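Local atomic coordinates of putative agmatine deiminase (Streptococcus mutans, PDB entry 2EWO), a protein that probably hydrolyses agmatine to N-carbamoylputrescine and ammonia, as expected of an agmatine deiminase from the guanidino-group-modifying (pentein) enzymes. Residues E22-I27 against T363-A368; C275-P280 against A304-L309; C204-W209 against Q260-K265. One frame throughout, in Å; residues are numbered along the deposited sequence.

Contact 1 (E22-I27 against T363-A368); sequences EKQKQI and TQQQPA
The side-chain amide of Gln-24 lays one face against the aliphatic CB and CG of Gln-365, whose own amide plane is turned by only 22° from it; CD of Gln-24 is 3.5 Å from CB of Gln-365. These residues belong to an antiparallel strand pair in a mixed four-stranded sheet, with 364-367 as the outermost strand beside 24-29. A classic beta bulge interrupts the pairing: Lys-25 and Gln-26 both stand opposite Gln-366. Gln-26 and Gln-366 share one sheet face, and the straight Lys-25 chain runs alongside Gln-366. The other face carries Ile-27 and Gln-365. There CG1 of Ile-27 packs 3.7 Å from CB of Gln-365, while its CG2, anti to the backbone N because chi1 is -76°, reaches CB of Thr-363 at 3.9 Å. Leu-312 and Val-314 of strand 312-314 also touch Ile-27. The chain of Gln-365 bends at chi2, and its OE1 accepts a hydrogen bond from Arg-99 NH2. Near the strand end, Ala-368 N bonds to Lys-23 O at 3.3 Å. Two backbone bonds close the bulge itself: Lys-25 N makes a weak one to Gln-366 O, and Gln-366 N donates to Gln-26 O at 3.0 Å, nearly straight, with an N-H...O angle of 175°.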
# COMPACT_ATOMS: atom_id res chain seq x y z
N GLU A 22 -23.06 26.43 -16.96
CA GLU A 22 -22.96 26.10 -18.38
C GLU A 22 -23.02 24.59 -18.61
O GLU A 22 -22.93 23.80 -17.66
CB GLU A 22 -21.67 26.69 -18.96
CG GLU A 22 -21.64 28.22 -18.94
CD GLU A 22 -20.50 28.81 -19.77
OE1 GLU A 22 -20.35 28.42 -20.95
OE2 GLU A 22 -19.76 29.68 -19.25
N LYS A 23 -23.20 24.19 -19.87
CA LYS A 23 -23.30 22.78 -20.22
C LYS A 23 -22.03 22.02 -19.87
O LYS A 23 -20.91 22.50 -20.09
CB LYS A 23 -23.61 22.61 -21.71
CG LYS A 23 -23.82 21.15 -22.15
CD LYS A 23 -24.07 21.06 -23.66
CE LYS A 23 -24.11 19.63 -24.19
NZ LYS A 23 -24.20 19.60 -25.68
N GLN A 24 -22.23 20.83 -19.32
CA GLN A 24 -21.12 20.01 -18.89
C GLN A 24 -21.25 18.54 -19.24
O GLN A 24 -22.34 17.99 -19.18
CB GLN A 24 -20.94 20.18 -17.38
CG GLN A 24 -22.17 19.88 -16.56
CD GLN A 24 -22.02 20.35 -15.13
OE1 GLN A 24 -21.81 21.53 -14.87
NE2 GLN A 24 -22.13 19.41 -14.20
N LYS A 25 -20.12 17.92 -19.58
CA LYS A 25 -20.07 16.51 -19.95
C LYS A 25 -20.30 15.52 -18.82
O LYS A 25 -20.96 14.50 -19.03
CB LYS A 25 -18.74 16.20 -20.63
CG LYS A 25 -18.52 14.72 -20.89
CD LYS A 25 -17.27 14.50 -21.71
CE LYS A 25 -17.03 13.04 -22.00
NZ LYS A 25 -15.99 12.89 -23.07
N GLN A 26 -19.76 15.79 -17.63
CA GLN A 26 -19.93 14.88 -16.50
C GLN A 26 -19.44 15.49 -15.21
O GLN A 26 -19.08 16.67 -15.17
CB GLN A 26 -19.13 13.60 -16.74
CG GLN A 26 -17.67 13.88 -17.08
CD GLN A 26 -16.84 12.63 -17.24
OE1 GLN A 26 -15.82 12.64 -17.93
NE2 GLN A 26 -17.26 11.54 -16.58
N ILE A 27 -19.43 14.68 -14.17
CA ILE A 27 -18.96 15.14 -12.87
C ILE A 27 -17.99 14.17 -12.23
O ILE A 27 -18.19 12.96 -12.26
CB ILE A 27 -20.11 15.38 -11.90
CG1 ILE A 27 -20.80 16.69 -12.27
CG2 ILE A 27 -19.59 15.44 -10.46
CD1 ILE A 27 -22.03 16.96 -11.43
N THR A 363 -17.44 17.37 -5.27
CA THR A 363 -17.64 17.16 -6.72
C THR A 363 -16.79 18.14 -7.52
O THR A 363 -16.20 19.07 -6.96
CB THR A 363 -19.10 17.35 -7.12
OG1 THR A 363 -19.52 18.66 -6.78
CG2 THR A 363 -20.05 16.37 -6.44
N GLN A 364 -16.77 17.89 -8.80
CA GLN A 364 -16.03 18.69 -9.77
C GLN A 364 -16.53 18.33 -11.16
O GLN A 364 -16.33 17.21 -11.63
CB GLN A 364 -14.53 18.38 -9.65
CG GLN A 364 -13.69 19.08 -10.71
CD GLN A 364 -13.77 20.61 -10.62
OE1 GLN A 364 -13.43 21.18 -9.59
NE2 GLN A 364 -14.20 21.30 -11.66
N GLN A 365 -17.18 19.29 -11.78
CA GLN A 365 -17.76 19.06 -13.10
C GLN A 365 -16.81 19.50 -14.22
O GLN A 365 -16.01 20.44 -14.05
CB GLN A 365 -19.09 19.81 -13.22
CG GLN A 365 -18.94 21.25 -13.70
CD GLN A 365 -18.20 22.14 -12.71
OE1 GLN A 365 -18.10 21.81 -11.53
NE2 GLN A 365 -17.66 23.27 -13.12
N GLN A 366 -16.94 18.76 -15.31
CA GLN A 366 -16.16 18.95 -16.53
C GLN A 366 -17.08 19.52 -17.63
O GLN A 366 -18.06 18.86 -18.04
CB GLN A 366 -15.58 17.60 -16.96
CG GLN A 366 -14.97 17.60 -18.36
CD GLN A 366 -14.75 16.19 -18.91
OE1 GLN A 366 -14.32 16.04 -20.05
NE2 GLN A 366 -15.03 15.14 -18.16
N PRO A 367 -16.83 20.74 -18.13
CA PRO A 367 -17.66 21.35 -19.17
C PRO A 367 -17.57 20.58 -20.48
O PRO A 367 -16.43 20.31 -20.95
CB PRO A 367 -17.05 22.72 -19.37
CG PRO A 367 -15.85 22.83 -18.45
CD PRO A 367 -15.71 21.57 -17.66
N ALA A 368 -18.73 20.26 -21.06
CA ALA A 368 -18.80 19.53 -22.35
C ALA A 368 -18.12 20.36 -23.45
O ALA A 368 -17.76 21.52 -23.24
CB ALA A 368 -20.25 19.27 -22.74

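Contact 2 (C275-P280 against A304-L309)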
# COMPACT_ATOMS: atom_id res chain seq x y z
N CYS A 275 -31.37 30.05 2.72
CA CYS A 275 -31.58 30.00 4.16
C CYS A 275 -30.49 29.18 4.82
O CYS A 275 -29.74 28.46 4.15
CB CYS A 275 -32.93 29.37 4.48
SG CYS A 275 -32.99 27.60 4.15
N VAL A 276 -30.41 29.30 6.14
CA VAL A 276 -29.43 28.57 6.94
C VAL A 276 -30.19 27.66 7.90
O VAL A 276 -31.33 27.95 8.27
CB VAL A 276 -28.52 29.53 7.76
CG1 VAL A 276 -27.55 30.26 6.84
CG2 VAL A 276 -29.36 30.53 8.53
N THR A 277 -29.57 26.56 8.30
CA THR A 277 -30.22 25.64 9.23
C THR A 277 -30.62 26.40 10.50
O THR A 277 -30.10 27.48 10.78
CB THR A 277 -29.29 24.47 9.61
OG1 THR A 277 -28.00 24.98 9.99
CG2 THR A 277 -29.13 23.52 8.44
N LYS A 278 -31.57 25.85 11.25
CA LYS A 278 -32.03 26.47 12.49
C LYS A 278 -31.44 25.64 13.63
O LYS A 278 -31.50 26.02 14.80
CB LYS A 278 -33.57 26.47 12.55
CG LYS A 278 -34.21 27.46 13.55
CD LYS A 278 -34.24 28.92 13.05
CE LYS A 278 -32.90 29.65 13.26
NZ LYS A 278 -32.54 29.85 14.70
N GLU A 279 -30.87 24.50 13.26
CA GLU A 279 -30.23 23.58 14.20
C GLU A 279 -28.97 22.99 13.58
O GLU A 279 -29.03 22.26 12.59
CB GLU A 279 -31.17 22.44 14.57
CG GLU A 279 -32.14 22.77 15.68
CD GLU A 279 -31.43 23.09 16.99
OE1 GLU A 279 -30.60 22.26 17.44
OE2 GLU A 279 -31.71 24.17 17.57
N PRO A 280 -27.80 23.31 14.17
CA PRO A 280 -26.51 22.81 13.67
C PRO A 280 -26.38 21.28 13.80
O PRO A 280 -26.89 20.68 14.75
CB PRO A 280 -25.51 23.55 14.53
CG PRO A 280 -26.24 23.65 15.86
CD PRO A 280 -27.62 24.08 15.41
N ALA A 304 -21.03 21.11 13.60
CA ALA A 304 -20.36 21.01 12.30
C ALA A 304 -21.15 21.84 11.29
O ALA A 304 -22.38 21.84 11.29
CB ALA A 304 -20.32 19.55 11.86
N ILE A 305 -20.43 22.56 10.43
CA ILE A 305 -21.06 23.39 9.41
C ILE A 305 -22.10 22.61 8.60
O ILE A 305 -21.94 21.41 8.36
CB ILE A 305 -19.99 23.95 8.44
CG1 ILE A 305 -18.74 24.35 9.23
CG2 ILE A 305 -20.53 25.15 7.66
CD1 ILE A 305 -19.01 25.31 10.38
N ALA A 306 -23.17 23.29 8.19
CA ALA A 306 -24.23 22.69 7.37
C ALA A 306 -24.88 23.84 6.58
O ALA A 306 -25.87 24.43 7.02
CB ALA A 306 -25.27 22.00 8.26
N SER A 307 -24.31 24.14 5.41
CA SER A 307 -24.78 25.23 4.56
C SER A 307 -25.51 24.71 3.31
O SER A 307 -25.07 23.75 2.67
CB SER A 307 -23.59 26.10 4.15
OG SER A 307 -23.97 27.22 3.38
N TYR A 308 -26.64 25.34 2.97
CA TYR A 308 -27.43 24.93 1.80
C TYR A 308 -26.82 25.51 0.52
O TYR A 308 -27.19 25.13 -0.59
CB TYR A 308 -28.89 25.40 1.94
CG TYR A 308 -29.66 24.76 3.08
CD1 TYR A 308 -30.02 23.41 3.04
CD2 TYR A 308 -29.99 25.49 4.23
CE1 TYR A 308 -30.69 22.80 4.11
CE2 TYR A 308 -30.65 24.89 5.31
CZ TYR A 308 -31.00 23.55 5.24
OH TYR A 308 -31.63 22.95 6.31
N LEU A 309 -25.88 26.43 0.68
CA LEU A 309 -25.22 27.06 -0.45
C LEU A 309 -24.27 26.06 -1.10
O LEU A 309 -23.75 26.29 -2.20
CB LEU A 309 -24.47 28.30 0.03
CG LEU A 309 -24.32 29.47 -0.96
CD1 LEU A 309 -23.32 29.12 -2.05
CD2 LEU A 309 -25.69 29.80 -1.55
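Tyr-308 presses its ring between Cys-275 and Thr-277, joining two irregular loops through a sulfur-aromatic contact and a methyl contact. One loop links strand 270-271 to strand 281-282; the other leads from strand 303-304 to strand 312-314. The tight part lies at the Cys-275 end and is entirely buried. Cys-275 O sits at the ring edge, in its plane, 3.0 Å from Tyr-308 CD2. Further along the same edge runs the backbone of Val-276, with Val-276 C 3.8 Å from Tyr-308 CE2. Thr-277 crosses the phenol end at a slant and brings CG2 to 3.3 Å from Tyr-308 OH; the same methyl, Thr-277 CG2, lies 4.2 Å from Ala-306 CB. A chi1 of -65° sets the tyrosine CG beside its backbone N and carries the ring across to the other loop. The hydroxyl is hydrogen-bonded to Asp-328 OD1 at the start of helix 328-338, and Ala-331 of that helix touches both the ring and Cys-275. The opposite end is looser. Lys-278 and the exposed Glu-279 swing away from the other loop, and Pro-280 returns only loosely beside Ala-304, without a close contact; Lys-278 spends its charge on a salt bridge with Asp-242 instead. Back at the tight end, Cys-275 SG stands obliquely to the ring, 4.4 Å from the centroid of Tyr-308 and 43° off its normal.

Contact 3 (C204-W209 against Q260-K265)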
# COMPACT_ATOMS: atom_id res chain seq x y z
N CYS A 204 -10.56 36.45 -15.65
CA CYS A 204 -11.50 37.33 -14.97
C CYS A 204 -10.90 38.73 -14.86
O CYS A 204 -9.96 38.94 -14.10
CB CYS A 204 -11.80 36.80 -13.56
SG CYS A 204 -12.68 35.22 -13.49
N VAL A 205 -11.45 39.67 -15.62
CA VAL A 205 -10.95 41.05 -15.59
C VAL A 205 -11.30 41.77 -14.28
O VAL A 205 -10.87 42.91 -14.06
CB VAL A 205 -11.48 41.86 -16.81
CG1 VAL A 205 -10.70 41.47 -18.07
CG2 VAL A 205 -12.96 41.60 -17.03
N LYS A 206 -12.06 41.12 -13.40
CA LYS A 206 -12.42 41.72 -12.12
C LYS A 206 -12.62 40.70 -11.00
O LYS A 206 -13.28 39.69 -11.19
CB LYS A 206 -13.69 42.55 -12.24
CG LYS A 206 -14.08 43.23 -10.93
CD LYS A 206 -15.32 44.09 -11.09
CE LYS A 206 -15.60 44.90 -9.83
NZ LYS A 206 -16.79 45.76 -10.02
N VAL A 207 -12.10 41.05 -9.77
CA VAL A 207 -12.22 40.10 -8.66
C VAL A 207 -12.94 40.76 -7.48
O VAL A 207 -12.47 41.77 -6.92
CB VAL A 207 -10.82 39.64 -8.21
CG1 VAL A 207 -9.85 40.81 -8.00
CG2 VAL A 207 -10.83 38.87 -6.89
N LEU A 208 -14.08 40.18 -7.13
CA LEU A 208 -14.94 40.64 -6.01
C LEU A 208 -14.47 39.99 -4.71
O LEU A 208 -14.44 38.76 -4.58
CB LEU A 208 -16.39 40.23 -6.26
CG LEU A 208 -17.16 41.21 -7.14
CD1 LEU A 208 -16.44 41.52 -8.46
CD2 LEU A 208 -18.55 40.71 -7.53
N TRP A 209 -14.12 40.83 -3.75
CA TRP A 209 -13.55 40.34 -2.49
C TRP A 209 -14.53 40.40 -1.31
O TRP A 209 -14.60 41.41 -0.59
CB TRP A 209 -12.33 41.18 -2.09
CG TRP A 209 -11.15 41.00 -3.05
CD1 TRP A 209 -10.92 41.68 -4.18
CD2 TRP A 209 -10.11 40.06 -2.89
NE1 TRP A 209 -9.70 41.17 -4.73
CE2 TRP A 209 -9.24 40.22 -3.96
CE3 TRP A 209 -9.82 39.08 -1.92
CZ2 TRP A 209 -8.07 39.47 -4.12
CZ3 TRP A 209 -8.64 38.33 -2.10
CH2 TRP A 209 -7.81 38.51 -3.15
N GLN A 260 -24.16 45.59 -3.09
CA GLN A 260 -23.52 46.86 -3.42
C GLN A 260 -22.43 46.67 -4.47
O GLN A 260 -21.71 47.60 -4.81
CB GLN A 260 -22.88 47.48 -2.16
CG GLN A 260 -23.86 48.10 -1.16
CD GLN A 260 -24.24 49.54 -1.53
OE1 GLN A 260 -23.38 50.42 -1.56
NE2 GLN A 260 -25.52 49.77 -1.80
N GLN A 261 -22.31 45.45 -4.98
CA GLN A 261 -21.27 45.15 -5.96
C GLN A 261 -21.73 44.82 -7.37
O GLN A 261 -22.73 44.12 -7.58
CB GLN A 261 -20.39 44.01 -5.44
CG GLN A 261 -19.38 44.45 -4.40
CD GLN A 261 -18.28 45.30 -5.00
OE1 GLN A 261 -17.51 45.93 -4.28
NE2 GLN A 261 -18.19 45.31 -6.33
N THR A 262 -20.97 45.33 -8.34
CA THR A 262 -21.23 45.11 -9.76
C THR A 262 -20.13 44.23 -10.37
O THR A 262 -19.02 44.13 -9.83
CB THR A 262 -21.27 46.45 -10.53
OG1 THR A 262 -21.41 46.19 -11.93
CG2 THR A 262 -19.99 47.25 -10.30
N ASP A 263 -20.43 43.58 -11.50
CA ASP A 263 -19.45 42.72 -12.14
C ASP A 263 -18.62 43.43 -13.21
O ASP A 263 -18.52 44.66 -13.25
CB ASP A 263 -20.12 41.47 -12.72
CG ASP A 263 -21.24 41.80 -13.69
OD1 ASP A 263 -21.01 42.56 -14.66
OD2 ASP A 263 -22.36 41.29 -13.46
N ALA A 264 -18.01 42.62 -14.08
CA ALA A 264 -17.17 43.14 -15.15
C ALA A 264 -17.98 43.87 -16.21
O ALA A 264 -17.77 45.05 -16.45
CB ALA A 264 -16.38 42.02 -15.78
N LYS A 265 -18.90 43.15 -16.85
CA LYS A 265 -19.70 43.75 -17.90
C LYS A 265 -20.51 44.96 -17.45
O LYS A 265 -21.01 45.72 -18.28
CB LYS A 265 -20.61 42.69 -18.55
CG LYS A 265 -19.84 41.71 -19.42
CD LYS A 265 -20.74 40.94 -20.38
CE LYS A 265 -19.91 40.08 -21.34
NZ LYS A 265 -20.71 39.40 -22.42
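Lys-206 NZ donates to the backbone oxygen of Thr-262 at 2.8 Å, the one hydrogen bond that spans the two segments. The ammonium approaches from well above the carbonyl plane, tilted out of it by 50°, with a C=O...N angle of 130°. It arrives there at the end of a fully extended chain: chi1 is -179° and every later torsion is also near 180°, which carries NZ across the gap at about a right angle to the Thr-262 side chain. CG2 of Thr-262 lies 3.5 Å from NZ of Lys-206. Beside it, Val-205 CG2 meets Ala-264 CB at 3.7 Å, and Leu-208 CD1 lies against the same Thr-262 oxygen at 3.9 Å. The lysine stands on 206-210, the outermost strand of a three-stranded sheet, hydrogen-bonded to strand 172-176; the loop after helix 248-259 runs nearly antiparallel beside it without becoming a further strand. That loop is braced from within, Thr-262 OG1 bonding to the backbone oxygens of Gly-266 and Arg-267, and Asp-263 making a salt bridge with Arg-267. Ala-264 N is held by Thr-172 OG1 of the central strand. A single extended lysine thus takes the place of strand-to-strand backbone bonds, and the positive charge probably polarises the Thr-262 carbonyl.

In the fold
Contact 1 spans nearly the whole chain, pairing strand 24-29 with strand 364-367 and so bringing its two ends together in one sheet. Contacts 3 and 2 both fall within that span and follow each other in sequence, contact 3 closing before contact 2 opens. Their centres are about 27 Å apart, and those of contacts 1 and 2 lie about 26 Å apart on opposite sides of the chain's centre; the centres of contacts 1 and 3 are about 24 Å apart. No two of them touch. Strand 312-314, which follows the second loop of contact 2, packs on contact 1. The three thus fasten separate parts of a single deiminase domain: a sheet, a loop pair beside helix 328-338, and another sheet's edge.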